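Local coordinates for protein putative acetyltransferase Ta0821 (Thermoplasma acidophilum DSM 1728, PDB 3C26) that probably transfers an acyl group, perhaps acetyl, as a putative acetyltransferase of the GNAT family, at residues 119-124 with 179-184. Numbering follows the deposited sequence.
Sequences RLRSAV and WKYMCS. With NO3 (nitrate ion), chain C; NO3 (nitrate ion), chain D.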
loop_
_atom_site.group_PDB
_atom_site.type_symbol
_atom_site.label_atom_id
_atom_site.label_comp_id
_atom_site.label_asym_id
_atom_site.label_seq_id
_atom_site.Cartn_x
_atom_site.Cartn_y
_atom_site.Cartn_z
ATOM N N ARG A 119 4.288 -25.515 17.879
ATOM C CA ARG A 119 3.989 -24.445 16.905
ATOM C C ARG A 119 4.319 -23.027 17.332
ATOM O O ARG A 119 4.036 -22.586 18.456
ATOM C CB ARG A 119 2.482 -24.462 16.521
ATOM C CG ARG A 119 1.944 -25.817 16.004
ATOM C CD ARG A 119 0.392 -25.883 15.987
ATOM N NE ARG A 119 -0.142 -26.009 17.356
ATOM C CZ ARG A 119 -1.436 -25.971 17.716
ATOM N NH1 ARG A 119 -2.406 -25.801 16.819
ATOM N NH2 ARG A 119 -1.764 -26.095 19.001
ATOM N N LEU A 120 4.860 -22.306 16.364
ATOM C CA LEU A 120 5.138 -20.881 16.479
ATOM C C LEU A 120 4.308 -20.202 15.407
ATOM O O LEU A 120 4.148 -20.720 14.302
ATOM C CB LEU A 120 6.608 -20.541 16.213
ATOM C CG LEU A 120 7.688 -21.305 16.971
ATOM C CD1 LEU A 120 9.095 -20.925 16.441
ATOM C CD2 LEU A 120 7.555 -21.120 18.504
ATOM N N ARG A 121 3.780 -19.045 15.772
ATOM C CA ARG A 121 3.035 -18.191 14.848
ATOM C C ARG A 121 3.528 -16.763 14.926
ATOM O O ARG A 121 4.064 -16.320 15.945
ATOM C CB ARG A 121 1.524 -18.240 15.116
ATOM C CG ARG A 121 0.948 -19.605 15.010
ATOM C CD ARG A 121 -0.525 -19.623 15.075
ATOM N NE ARG A 121 -0.999 -21.005 15.038
ATOM C CZ ARG A 121 -1.734 -21.592 15.980
ATOM N NH1 ARG A 121 -2.194 -20.908 16.973
ATOM N NH2 ARG A 121 -2.082 -22.861 15.860
ATOM N N SER A 122 3.294 -16.044 13.832
ATOM C CA SER A 122 3.670 -14.642 13.735
ATOM C C SER A 122 2.855 -13.949 12.649
ATOM O O SER A 122 2.509 -14.548 11.615
ATOM C CB SER A 122 5.180 -14.501 13.440
ATOM O OG SER A 122 5.690 -13.202 13.736
ATOM N N ALA A 123 2.626 -12.654 12.885
ATOM C CA ALA A 123 1.907 -11.846 11.963
ATOM C C ALA A 123 2.873 -10.940 11.193
ATOM O O ALA A 123 3.705 -10.227 11.781
ATOM C CB ALA A 123 0.801 -11.033 12.685
ATOM N N VAL A 124 2.758 -10.998 9.869
ATOM C CA VAL A 124 3.607 -10.215 8.953
ATOM C C VAL A 124 2.787 -9.456 7.892
ATOM O O VAL A 124 1.917 -10.020 7.264
ATOM C CB VAL A 124 4.634 -11.118 8.224
ATOM C CG1 VAL A 124 5.618 -10.283 7.481
ATOM C CG2 VAL A 124 5.315 -12.081 9.233
ATOM N N TRP A 179 -4.151 -9.607 18.989
ATOM C CA TRP A 179 -2.945 -9.751 18.130
ATOM C C TRP A 179 -2.222 -11.092 18.182
ATOM O O TRP A 179 -1.049 -11.216 17.805
ATOM C CB TRP A 179 -1.938 -8.614 18.369
ATOM C CG TRP A 179 -2.463 -7.285 17.992
ATOM C CD1 TRP A 179 -3.206 -6.447 18.798
ATOM C CD2 TRP A 179 -2.358 -6.618 16.720
ATOM N NE1 TRP A 179 -3.556 -5.339 18.102
ATOM C CE2 TRP A 179 -3.028 -5.389 16.843
ATOM C CE3 TRP A 179 -1.776 -6.948 15.494
ATOM C CZ2 TRP A 179 -3.132 -4.475 15.792
ATOM C CZ3 TRP A 179 -1.870 -6.023 14.452
ATOM C CH2 TRP A 179 -2.556 -4.816 14.614
ATOM N N LYS A 180 -2.961 -12.072 18.657
ATOM C CA LYS A 180 -2.530 -13.445 18.757
ATOM C C LYS A 180 -3.503 -14.298 17.933
ATOM O O LYS A 180 -4.705 -14.182 18.064
ATOM C CB LYS A 180 -2.511 -13.872 20.236
ATOM C CG LYS A 180 -1.528 -13.109 21.108
ATOM C CD LYS A 180 -1.740 -13.341 22.616
ATOM C CE LYS A 180 -2.754 -12.381 23.179
ATOM N NZ LYS A 180 -3.132 -12.580 24.660
ATOM N N TYR A 181 -2.956 -15.131 17.051
ATOM C CA TYR A 181 -3.762 -16.073 16.285
ATOM C C TYR A 181 -3.774 -17.416 17.039
ATOM O O TYR A 181 -2.773 -18.129 17.123
ATOM C CB TYR A 181 -3.240 -16.227 14.836
ATOM C CG TYR A 181 -4.250 -16.852 13.892
ATOM C CD1 TYR A 181 -5.350 -16.107 13.421
ATOM C CD2 TYR A 181 -4.109 -18.158 13.448
ATOM C CE1 TYR A 181 -6.253 -16.640 12.549
ATOM C CE2 TYR A 181 -5.041 -18.698 12.603
ATOM C CZ TYR A 181 -6.114 -17.951 12.164
ATOM O OH TYR A 181 -7.021 -18.528 11.301
HETATM N N MSE A 182 -4.941 -17.758 17.545
HETATM C CA MSE A 182 -5.100 -18.905 18.422
HETATM C C MSE A 182 -6.303 -19.746 18.050
HETATM O O MSE A 182 -7.290 -19.249 17.532
HETATM C CB MSE A 182 -5.279 -18.403 19.873
HETATM C CG MSE A 182 -6.531 -17.579 20.099
HETATM SE SE MSE A 182 -6.802 -16.883 21.951
HETATM C CE MSE A 182 -5.514 -15.448 21.965
ATOM N N CYS A 183 -6.213 -21.018 18.366
ATOM C CA CYS A 183 -7.283 -21.947 18.087
ATOM C C CYS A 183 -7.813 -22.568 19.364
ATOM O O CYS A 183 -7.131 -22.665 20.391
ATOM C CB CYS A 183 -6.848 -23.039 17.110
ATOM S SG CYS A 183 -5.873 -22.418 15.695
ATOM N N SER A 184 -9.078 -22.918 19.292
ATOM C CA SER A 184 -9.717 -23.672 20.369
ATOM C C SER A 184 -10.986 -24.358 19.865
ATOM O O SER A 184 -11.889 -23.699 19.331
ATOM C CB SER A 184 -10.007 -22.788 21.577
ATOM O OG SER A 184 -10.843 -23.489 22.476
HETATM N N NO3 C . 1.367 -26.702 20.503
HETATM O O1 NO3 C . 2.252 -27.184 21.445
HETATM O O2 NO3 C . 0.008 -26.893 20.680
HETATM O O3 NO3 C . 1.792 -26.042 19.366
HETATM N N NO3 D . 7.974 -11.334 12.489
HETATM O O1 NO3 D . 8.429 -11.376 13.798
HETATM O O2 NO3 D . 6.605 -11.183 12.230
HETATM O O3 NO3 D . 8.893 -11.395 11.432
#
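Arg121 reaching the backbone carbonyl of Tyr181 makes this a polar, buried contact between a central strand of the GNAT domain, 119-124, and the short strand 180-183 lying over one face of its sheet. The two strands are not paired edge to edge: their axes come within 7.3 Å with 138° between their N-to-C directions, and the space is bridged by the Arg121 side chain. It illustrates how a buried guanidinium can join two layers. With CG beside the backbone N and anti to the carbonyl carbon (chi1 -59°), the chain of Arg121 runs extended from CG to NE toward the second strand. NH1 donates to Tyr181 O at 2.8 Å, bent to 145° at the hydrogen. The same nitrogen forms a salt bridge with Asp82 and NE another with Glu263, so two carboxylates probably balance the buried charge and limit rotation of the group. Asp82 also accepts from the backbone N of Cys183, and thereby ties both strands to one carboxylate. Before the guanidinium, the CD methylene of Arg121 meets the edge of the Tyr181 ring at CD2 (4.2 Å), the guanidinium and ring planes standing nearly perpendicular, while NH2 lies 3.8 Å from Cys183 SG, whose disulfide with Cys174 staples strand 180-183 to its hairpin partner 174-177. At the start of the first strand, Arg119 turns its guanidinium edge to a nitrate, probably from the crystallisation liquor, with NE to O3 at 2.8 Å and NH2 to O2 at 2.6 Å. Strand 119-125 itself runs between 85-92 and 258-265; Tyr181 packs on Val261 of the latter and its hydroxyl is hydrogen-bonded to Arg244, which directly follows strand 237-243 in the chain.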